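PDB 4QRN: 5-Carboxyvanillate Decarboxylase from Novosphingobium aromaticivorans, which probably removes the carboxyl group at position 5 of 5-carboxyvanillate, as a metal-dependent decarboxylase of the amidohydrolase superfamily. Local coordinates for residues T46-D51 against A129-D134; Y277-G282 against K292-T297; G185-E190 against G235-M240. All blocks are in the same frame, centred on the assembly; numbering follows the deposited sequence.

Contact 1. Residues T46-D51 against A129-D134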
loop_
_atom_site.group_PDB
_atom_site.type_symbol
_atom_site.label_atom_id
_atom_site.label_comp_id
_atom_site.label_asym_id
_atom_site.label_seq_id
_atom_site.Cartn_x
_atom_site.Cartn_y
_atom_site.Cartn_z
ATOM N N THR A 46 25.605 12.841 6.081
ATOM C CA THR A 46 26.846 13.303 6.687
ATOM C C THR A 46 27.513 12.097 7.338
ATOM O O THR A 46 26.871 11.226 7.929
ATOM C CB THR A 46 26.650 14.446 7.702
ATOM O OG1 THR A 46 26.063 13.941 8.908
ATOM C CG2 THR A 46 25.811 15.586 7.100
ATOM N N ARG A 47 28.832 12.076 7.253
ATOM C CA ARG A 47 29.592 10.962 7.796
ATOM C C ARG A 47 29.355 10.811 9.292
ATOM O O ARG A 47 29.248 9.686 9.798
ATOM C CB ARG A 47 31.081 11.174 7.503
ATOM C CG ARG A 47 32.008 10.006 7.865
ATOM C CD ARG A 47 31.752 8.792 6.973
ATOM N NE ARG A 47 31.064 7.772 7.735
ATOM C CZ ARG A 47 30.777 6.552 7.303
ATOM N NH1 ARG A 47 31.064 6.181 6.057
ATOM N NH2 ARG A 47 30.169 5.709 8.124
ATOM N N GLU A 48 29.278 11.931 10.008
ATOM C CA GLU A 48 29.122 11.819 11.452
ATOM C C GLU A 48 27.765 11.233 11.841
ATOM O O GLU A 48 27.689 10.509 12.840
ATOM C CB GLU A 48 29.375 13.147 12.167
ATOM C CG GLU A 48 28.445 14.245 11.791
ATOM C CD GLU A 48 28.813 15.578 12.419
ATOM O OE1 GLU A 48 29.894 15.688 13.056
ATOM O OE2 GLU A 48 28.018 16.533 12.256
ATOM N N ILE A 49 26.710 11.473 11.053
ATOM C CA ILE A 49 25.421 10.872 11.377
ATOM C C ILE A 49 25.435 9.379 11.030
ATOM O O ILE A 49 24.943 8.573 11.801
ATOM C CB ILE A 49 24.258 11.645 10.728
ATOM C CG1 ILE A 49 24.085 12.990 11.457
ATOM C CG2 ILE A 49 22.942 10.828 10.807
ATOM C CD1 ILE A 49 23.124 13.940 10.792
ATOM N N ILE A 50 26.006 8.997 9.888
ATOM C CA ILE A 50 26.132 7.568 9.588
ATOM C C ILE A 50 26.943 6.863 10.692
ATOM O O ILE A 50 26.613 5.747 11.086
ATOM C CB ILE A 50 26.726 7.294 8.177
ATOM C CG1 ILE A 50 25.929 8.022 7.070
ATOM C CG2 ILE A 50 26.774 5.786 7.887
ATOM C CD1 ILE A 50 24.430 7.753 7.075
ATOM N N ASP A 51 27.987 7.521 11.200
ATOM C CA ASP A 51 28.759 6.928 12.291
ATOM C C ASP A 51 27.905 6.733 13.548
ATOM O O ASP A 51 28.098 5.759 14.273
ATOM C CB ASP A 51 29.964 7.802 12.627
ATOM C CG ASP A 51 31.054 7.729 11.588
ATOM O OD1 ASP A 51 31.014 6.840 10.716
ATOM O OD2 ASP A 51 31.957 8.586 11.658
ATOM N N ALA A 129 21.616 17.669 13.880
ATOM C CA ALA A 129 20.698 18.263 12.896
ATOM C C ALA A 129 21.155 19.681 12.554
ATOM O O ALA A 129 21.109 20.082 11.393
ATOM C CB ALA A 129 19.283 18.283 13.437
ATOM N N THR A 130 21.560 20.453 13.564
ATOM C CA THR A 130 22.057 21.809 13.320
ATOM C C THR A 130 23.239 21.770 12.360
ATOM O O THR A 130 23.293 22.538 11.404
ATOM C CB THR A 130 22.500 22.466 14.640
ATOM O OG1 THR A 130 21.350 22.642 15.474
ATOM C CG2 THR A 130 23.175 23.819 14.370
ATOM N N ARG A 131 24.175 20.850 12.612
ATOM C CA ARG A 131 25.347 20.719 11.766
ATOM C C ARG A 131 24.980 20.283 10.345
ATOM O O ARG A 131 25.529 20.813 9.374
ATOM C CB ARG A 131 26.365 19.760 12.405
ATOM C CG ARG A 131 27.030 20.370 13.642
ATOM C CD ARG A 131 27.616 19.309 14.530
ATOM N NE ARG A 131 28.787 18.659 13.956
ATOM C CZ ARG A 131 30.037 19.124 14.023
ATOM N NH1 ARG A 131 30.307 20.282 14.618
ATOM N NH2 ARG A 131 31.023 18.423 13.473
ATOM N N ALA A 132 24.045 19.346 10.212
ATOM C CA ALA A 132 23.641 18.897 8.884
ATOM C C ALA A 132 22.958 20.038 8.133
ATOM O O ALA A 132 23.153 20.191 6.931
ATOM C CB ALA A 132 22.693 17.697 8.980
ATOM N N ASN A 133 22.133 20.821 8.831
ATOM C CA ASN A 133 21.470 21.944 8.200
ATOM C C ASN A 133 22.488 22.996 7.764
ATOM O O ASN A 133 22.399 23.546 6.661
ATOM C CB ASN A 133 20.425 22.523 9.149
ATOM C CG ASN A 133 19.180 21.657 9.228
ATOM O OD1 ASN A 133 18.885 20.896 8.300
ATOM N ND2 ASN A 133 18.438 21.786 10.304
ATOM N N ASP A 134 23.473 23.300 8.613
ATOM C CA ASP A 134 24.481 24.260 8.228
ATOM C C ASP A 134 25.325 23.746 7.047
ATOM O O ASP A 134 25.683 24.523 6.159
ATOM C CB ASP A 134 25.381 24.580 9.426
ATOM C CG ASP A 134 24.681 25.400 10.493
ATOM O OD1 ASP A 134 23.612 25.986 10.210
ATOM O OD2 ASP A 134 25.222 25.472 11.619
#
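Glu48 and Arg131 form a two-pronged salt bridge between the start of helix 47-59 and the middle of helix 122-142. Arg131 presents the side of its guanidinium group: NE donates to Glu48 OE2 at 2.8 Å, in the guanidinium plane and onto the syn lone pair, while Arg131 NH2 reaches Glu48 OE1 at 3.0 Å, somewhat out of both planes. The carboxylate and guanidinium planes are 38° apart, and the two side chains cross at about a right angle. CG of Glu48 sits between its own backbone N and carbonyl carbon (chi1 62°), beyond which the chain runs out extended; Arg131 turns at chi3 to bring NE round to meet it.

This charged pair forms the exposed side of the contact. The inner side is apolar, though only lightly touching: Ala132 CB is 4.2 Å from both Ile49 CD1 and Thr46 CG2. Ile49 is buried, and Val116 and Leu128 also pack against it. Thr46 is the N-cap of helix 47-59, its OG1 accepting a weak bond from Ile49 N; with chi1 at 73° the oxygen serves its own helix and the methyl CG2 lies toward helix 122-142. On the far side of helix 122-142, Asp134 is paired with Arg167 of helix 158-170.

The chemistry is that of two helices joined by a small apolar seam with an ion pair at its outer margin; solvent there would probably weaken the attraction of the charges, leaving the paired hydrogen bonds to fix the direction of approach.

Contact 2. Residues Y277-G282 against K292-T297; sequences YMHQAG and KPLKKT
The methyl CD1 of Leu294 rests against the imidazole of His279, 3.5 Å from CE1 and 3.7 Å from NE2, approaching the ring obliquely. His279 holds CG anti to its backbone N (chi1 178°), which carries the ring away from helix 268-284 toward the segment 292-297. Leu294 answers with CG anti to its carbonyl carbon, beside the backbone N (chi1 -58°), and with chi2 near 177°; CD1 is thereby the branch that reaches the imidazole, and CG follows at 3.9 Å from His279 CE1.

The polar end of the histidine is joined to the loop indirectly. Lys292 O lies 4.4 Å from His279 NE2, and a water bridges the two, 2.7 Å from NE2 and 2.7 Å from Lys292 O. The water lies in the ring plane, at its edge, and can donate to Lys292 O. One imidazole thus makes two unlike contacts, with a leucine methyl and with a water that ties it to the loop backbone. The Lys292 side chain starts away from the helix, and its amino group forms a long, weak ion pair with Glu289.

Helix 268-284 also faces the second subunit: Ile231 of that subunit packs on His279, and Gln340 of that subunit on Tyr277 and Met278. The contact folds the loop between helix 268-284 and helix 298-304 back onto the first of them. Thr297 is the N-cap of the second helix, with OG1 bonded to Gly300 N, while Ile298 and Tyr301 from helix 298-304 pack on His279 and Leu294 respectively.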
loop_
_atom_site.group_PDB
_atom_site.type_symbol
_atom_site.label_atom_id
_atom_site.label_comp_id
_atom_site.label_asym_id
_atom_site.label_seq_id
_atom_site.Cartn_x
_atom_site.Cartn_y
_atom_site.Cartn_z
ATOM N N TYR A 277 -14.593 5.597 0.910
ATOM C CA TYR A 277 -15.740 4.769 1.245
ATOM C C TYR A 277 -15.616 4.259 2.684
ATOM O O TYR A 277 -16.561 4.352 3.474
ATOM C CB TYR A 277 -15.882 3.582 0.272
ATOM C CG TYR A 277 -17.151 2.816 0.554
ATOM C CD1 TYR A 277 -17.160 1.785 1.472
ATOM C CD2 TYR A 277 -18.354 3.193 -0.032
ATOM C CE1 TYR A 277 -18.341 1.108 1.790
ATOM C CE2 TYR A 277 -19.535 2.555 0.276
ATOM C CZ TYR A 277 -19.529 1.511 1.188
ATOM O OH TYR A 277 -20.703 0.866 1.500
ATOM N N MET A 278 -14.466 3.697 3.023
ATOM C CA MET A 278 -14.305 3.092 4.334
ATOM C C MET A 278 -14.093 4.115 5.439
ATOM O O MET A 278 -14.511 3.870 6.581
ATOM C CB MET A 278 -13.211 2.020 4.307
ATOM C CG MET A 278 -13.593 0.799 3.467
ATOM S SD MET A 278 -15.098 0.041 4.158
ATOM C CE MET A 278 -15.330 -1.380 3.112
ATOM N N HIS A 279 -13.510 5.263 5.112
ATOM C CA HIS A 279 -13.450 6.349 6.074
ATOM C C HIS A 279 -14.880 6.758 6.453
ATOM O O HIS A 279 -15.230 6.857 7.644
ATOM C CB HIS A 279 -12.695 7.550 5.511
ATOM C CG HIS A 279 -12.667 8.692 6.459
ATOM N ND1 HIS A 279 -13.361 9.857 6.227
ATOM C CD2 HIS A 279 -12.089 8.824 7.674
ATOM C CE1 HIS A 279 -13.178 10.675 7.246
ATOM N NE2 HIS A 279 -12.403 10.077 8.132
ATOM N N GLN A 280 -15.718 6.983 5.444
ATOM C CA GLN A 280 -17.108 7.340 5.699
ATOM C C GLN A 280 -17.844 6.267 6.492
ATOM O O GLN A 280 -18.606 6.570 7.412
ATOM C CB GLN A 280 -17.840 7.587 4.386
ATOM C CG GLN A 280 -17.445 8.889 3.773
ATOM C CD GLN A 280 -17.975 10.032 4.556
ATOM O OE1 GLN A 280 -19.097 10.004 5.065
ATOM N NE2 GLN A 280 -17.163 11.054 4.686
ATOM N N ALA A 281 -17.633 5.007 6.141
ATOM C CA ALA A 281 -18.317 3.919 6.836
ATOM C C ALA A 281 -17.969 3.942 8.309
ATOM O O ALA A 281 -18.831 3.780 9.170
ATOM C CB ALA A 281 -17.918 2.573 6.225
ATOM N N GLY A 282 -16.695 4.169 8.605
ATOM C CA GLY A 282 -16.247 4.211 9.986
ATOM C C GLY A 282 -16.824 5.401 10.730
ATOM O O GLY A 282 -17.305 5.275 11.851
ATOM N N LYS A 292 -13.190 11.113 13.500
ATOM C CA LYS A 292 -14.379 11.957 13.548
ATOM C C LYS A 292 -14.605 12.720 12.248
ATOM O O LYS A 292 -13.754 12.714 11.369
ATOM C CB LYS A 292 -14.250 12.890 14.741
ATOM C CG LYS A 292 -14.193 12.097 16.035
ATOM C CD LYS A 292 -14.682 12.872 17.242
ATOM C CE LYS A 292 -14.847 11.956 18.455
ATOM N NZ LYS A 292 -15.672 10.736 18.161
ATOM N N PRO A 293 -15.777 13.358 12.100
ATOM C CA PRO A 293 -16.078 14.014 10.820
ATOM C C PRO A 293 -15.049 15.064 10.399
ATOM O O PRO A 293 -14.521 15.829 11.205
ATOM C CB PRO A 293 -17.451 14.631 11.060
ATOM C CG PRO A 293 -18.066 13.720 12.077
ATOM C CD PRO A 293 -16.952 13.334 12.989
ATOM N N LEU A 294 -14.770 15.059 9.106
ATOM C CA LEU A 294 -13.861 16.003 8.476
ATOM C C LEU A 294 -14.647 16.946 7.595
ATOM O O LEU A 294 -15.743 16.620 7.144
ATOM C CB LEU A 294 -12.855 15.248 7.607
ATOM C CG LEU A 294 -12.007 14.194 8.318
ATOM C CD1 LEU A 294 -11.101 13.466 7.332
ATOM C CD2 LEU A 294 -11.181 14.814 9.425
ATOM N N LYS A 295 -14.084 18.115 7.337
ATOM C CA LYS A 295 -14.785 19.102 6.513
ATOM C C LYS A 295 -14.763 18.761 5.030
ATOM O O LYS A 295 -15.658 19.182 4.306
ATOM C CB LYS A 295 -14.229 20.506 6.722
ATOM C CG LYS A 295 -14.477 21.069 8.109
ATOM C CD LYS A 295 -13.910 22.475 8.235
ATOM C CE LYS A 295 -14.137 23.016 9.629
ATOM N NZ LYS A 295 -13.407 24.290 9.866
ATOM N N LYS A 296 -13.757 18.007 4.593
ATOM C CA LYS A 296 -13.664 17.574 3.191
ATOM C C LYS A 296 -13.558 16.058 3.151
ATOM O O LYS A 296 -13.293 15.407 4.167
ATOM C CB LYS A 296 -12.436 18.159 2.468
ATOM C CG LYS A 296 -12.357 19.664 2.521
ATOM C CD LYS A 296 -11.204 20.199 1.674
ATOM C CE LYS A 296 -11.259 21.716 1.593
ATOM N NZ LYS A 296 -10.268 22.217 0.634
ATOM N N THR A 297 -13.778 15.497 1.974
ATOM C CA THR A 297 -13.419 14.111 1.708
ATOM C C THR A 297 -11.905 13.982 1.599
ATOM O O THR A 297 -11.180 14.969 1.427
ATOM C CB THR A 297 -14.045 13.632 0.394
ATOM O OG1 THR A 297 -13.536 14.452 -0.663
ATOM C CG2 THR A 297 -15.573 13.729 0.442
HETATM O O HOH W 1 -11.721 11.182 10.539
#

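Contact 3. Residues G185-E190 against G235-M240. With ACT (acetate ion), chain L.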
loop_
_atom_site.group_PDB
_atom_site.type_symbol
_atom_site.label_atom_id
_atom_site.label_comp_id
_atom_site.label_asym_id
_atom_site.label_seq_id
_atom_site.Cartn_x
_atom_site.Cartn_y
_atom_site.Cartn_z
ATOM N N GLY A 185 8.739 5.553 16.667
ATOM C CA GLY A 185 7.463 4.873 16.741
ATOM C C GLY A 185 6.259 5.772 16.966
ATOM O O GLY A 185 5.132 5.266 17.088
ATOM N N ARG A 186 6.481 7.085 17.008
ATOM C CA ARG A 186 5.413 8.066 17.215
ATOM C C ARG A 186 5.154 8.821 15.923
ATOM O O ARG A 186 6.090 9.157 15.181
ATOM C CB ARG A 186 5.787 9.068 18.317
ATOM C CG ARG A 186 6.074 8.407 19.640
ATOM C CD ARG A 186 6.492 9.444 20.666
ATOM N NE ARG A 186 5.352 10.260 21.048
ATOM C CZ ARG A 186 5.418 11.236 21.938
ATOM N NH1 ARG A 186 6.583 11.540 22.495
ATOM N NH2 ARG A 186 4.323 11.905 22.263
ATOM N N TYR A 187 3.887 9.157 15.705
ATOM C CA TYR A 187 3.411 9.776 14.464
ATOM C C TYR A 187 2.946 11.195 14.700
ATOM O O TYR A 187 2.552 11.571 15.814
ATOM C CB TYR A 187 2.297 8.886 13.844
ATOM C CG TYR A 187 2.866 7.547 13.403
ATOM C CD1 TYR A 187 3.004 6.477 14.289
ATOM C CD2 TYR A 187 3.387 7.409 12.119
ATOM C CE1 TYR A 187 3.631 5.293 13.896
ATOM C CE2 TYR A 187 4.015 6.227 11.705
ATOM C CZ TYR A 187 4.135 5.175 12.607
ATOM O OH TYR A 187 4.774 4.016 12.264
ATOM N N LEU A 188 2.977 11.977 13.634
ATOM C CA LEU A 188 2.813 13.433 13.738
ATOM C C LEU A 188 1.392 13.862 14.042
ATOM O O LEU A 188 1.166 15.041 14.303
ATOM C CB LEU A 188 3.296 14.103 12.448
ATOM C CG LEU A 188 4.808 14.038 12.200
ATOM C CD1 LEU A 188 5.052 14.405 10.756
ATOM C CD2 LEU A 188 5.618 14.952 13.164
ATOM N N ASP A 189 0.433 12.936 14.018
ATOM C CA ASP A 189 -0.929 13.261 14.428
ATOM C C ASP A 189 -1.078 13.429 15.933
ATOM O O ASP A 189 -2.099 13.911 16.386
ATOM C CB ASP A 189 -1.891 12.173 13.961
ATOM C CG ASP A 189 -1.507 10.801 14.482
ATOM O OD1 ASP A 189 -0.551 10.217 13.938
ATOM O OD2 ASP A 189 -2.153 10.333 15.455
ATOM N N GLU A 190 -0.075 13.035 16.715
ATOM C CA GLU A 190 -0.165 13.259 18.166
ATOM C C GLU A 190 -0.075 14.745 18.463
ATOM O O GLU A 190 0.712 15.463 17.823
ATOM C CB GLU A 190 0.971 12.582 18.910
ATOM C CG GLU A 190 0.910 11.093 18.986
ATOM C CD GLU A 190 1.870 10.600 20.041
ATOM O OE1 GLU A 190 1.814 11.093 21.190
ATOM O OE2 GLU A 190 2.708 9.754 19.722
ATOM N N GLY A 235 6.469 2.351 1.645
ATOM C CA GLY A 235 5.165 2.826 1.216
ATOM C C GLY A 235 4.090 2.603 2.259
ATOM O O GLY A 235 3.179 3.415 2.393
ATOM N N VAL A 236 4.168 1.488 2.974
ATOM C CA VAL A 236 3.225 1.214 4.054
ATOM C C VAL A 236 3.361 2.294 5.122
ATOM O O VAL A 236 2.377 2.911 5.549
ATOM C CB VAL A 236 3.490 -0.179 4.645
ATOM C CG1 VAL A 236 2.716 -0.365 5.967
ATOM C CG2 VAL A 236 3.138 -1.288 3.629
ATOM N N GLU A 237 4.595 2.498 5.592
ATOM C CA GLU A 237 4.866 3.436 6.672
ATOM C C GLU A 237 4.397 4.848 6.307
ATOM O O GLU A 237 3.742 5.538 7.077
ATOM C CB GLU A 237 6.370 3.399 6.972
ATOM C CG GLU A 237 6.894 4.559 7.791
ATOM C CD GLU A 237 6.368 4.705 9.213
ATOM O OE1 GLU A 237 5.839 3.738 9.794
ATOM O OE2 GLU A 237 6.545 5.818 9.751
ATOM N N THR A 238 4.765 5.285 5.106
ATOM C CA THR A 238 4.559 6.682 4.737
ATOM C C THR A 238 3.100 6.929 4.361
ATOM O O THR A 238 2.523 7.951 4.729
ATOM C CB THR A 238 5.491 7.061 3.581
ATOM O OG1 THR A 238 6.812 6.629 3.885
ATOM C CG2 THR A 238 5.508 8.570 3.387
ATOM N N GLY A 239 2.494 6.005 3.622
ATOM C CA GLY A 239 1.081 6.125 3.322
ATOM C C GLY A 239 0.248 6.103 4.599
ATOM O O GLY A 239 -0.703 6.872 4.747
ATOM N N MET A 240 0.588 5.224 5.528
ATOM C CA MET A 240 -0.098 5.211 6.815
ATOM C C MET A 240 0.018 6.567 7.506
ATOM O O MET A 240 -0.945 7.081 8.073
ATOM C CB MET A 240 0.474 4.126 7.732
ATOM C CG MET A 240 -0.265 4.033 9.063
ATOM S SD MET A 240 0.480 2.845 10.196
ATOM C CE MET A 240 2.073 3.563 10.509
HETATM C C ACT L . 9.893 10.485 21.671
HETATM O O ACT L . 8.953 11.313 21.649
HETATM O OXT ACT L . 9.621 9.321 22.060
HETATM C CH3 ACT L . 11.283 10.871 21.267
#
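A Met-aromatic contact and a buried tyrosine-carboxylate hydrogen bond tie the loop 185-190 to helix 233-248; the loop follows strand 177-179 of the parallel beta-sheet of the distorted (beta/alpha)8 barrel known from the amidohydrolase superfamily. Tyr187 OH donates to the syn lone pair of Glu237 OE1 at 2.7 Å; that oxygen lies at the edge of the phenol ring, in its plane, and ring and carboxylate planes are 39° apart. Glu237 reaches this position because its chain bends at chi2 (64°). Its other oxygen, OE2, accepts from Ser181 OG and His182 N, so both oxygens of the buried carboxylate are held. Met240, its chain bent at chi3, crosses the tyrosine at about a right angle, with SD 5.4 Å from the ring centroid. His241 adds an edge-to-face contact to Tyr187, and Pro221 of the second subunit also packs on Tyr187.

The salt bridge of Arg186 with Glu190 spans the type I turn Tyr187-Glu190, from the residue before it to its last residue. Arg186 NE bonds Glu190 OE2 at 3.0 Å, and Arg186 NH2 bonds Glu190 OE1 at 2.8 Å, both almost straight. Arg186 NH1 also points to an acetate, probably from the crystallisation liquor, at a distance too short to be relied on. A leucine in place of Arg186 would probably leave the Glu190 carboxylate without its charged mate and free to turn. The Met240 methyl CE lies 3.4 Å from Tyr187 CZ.

No two contacts touch. Contact 1 and contact 2 lie on opposite sides of the chain's centre, their centres 41 Å apart; contact 3 lies 24 Å from the first and 19 Å from the second, centre to centre, on the same side as contact 2. Contacts 2 and 3 both meet the second subunit; contact 1 does not. All stand back from the manganese site of Glu41, His210 and Asp336: the side chain of Glu237 in contact 3 is about 9 Å from that of His210 and about 12 Å from the metal. Met278, on the helix of contact 2 but not part of the contact itself, touches a bound nitrobenzoate inhibitor, apparently that of the second subunit's site.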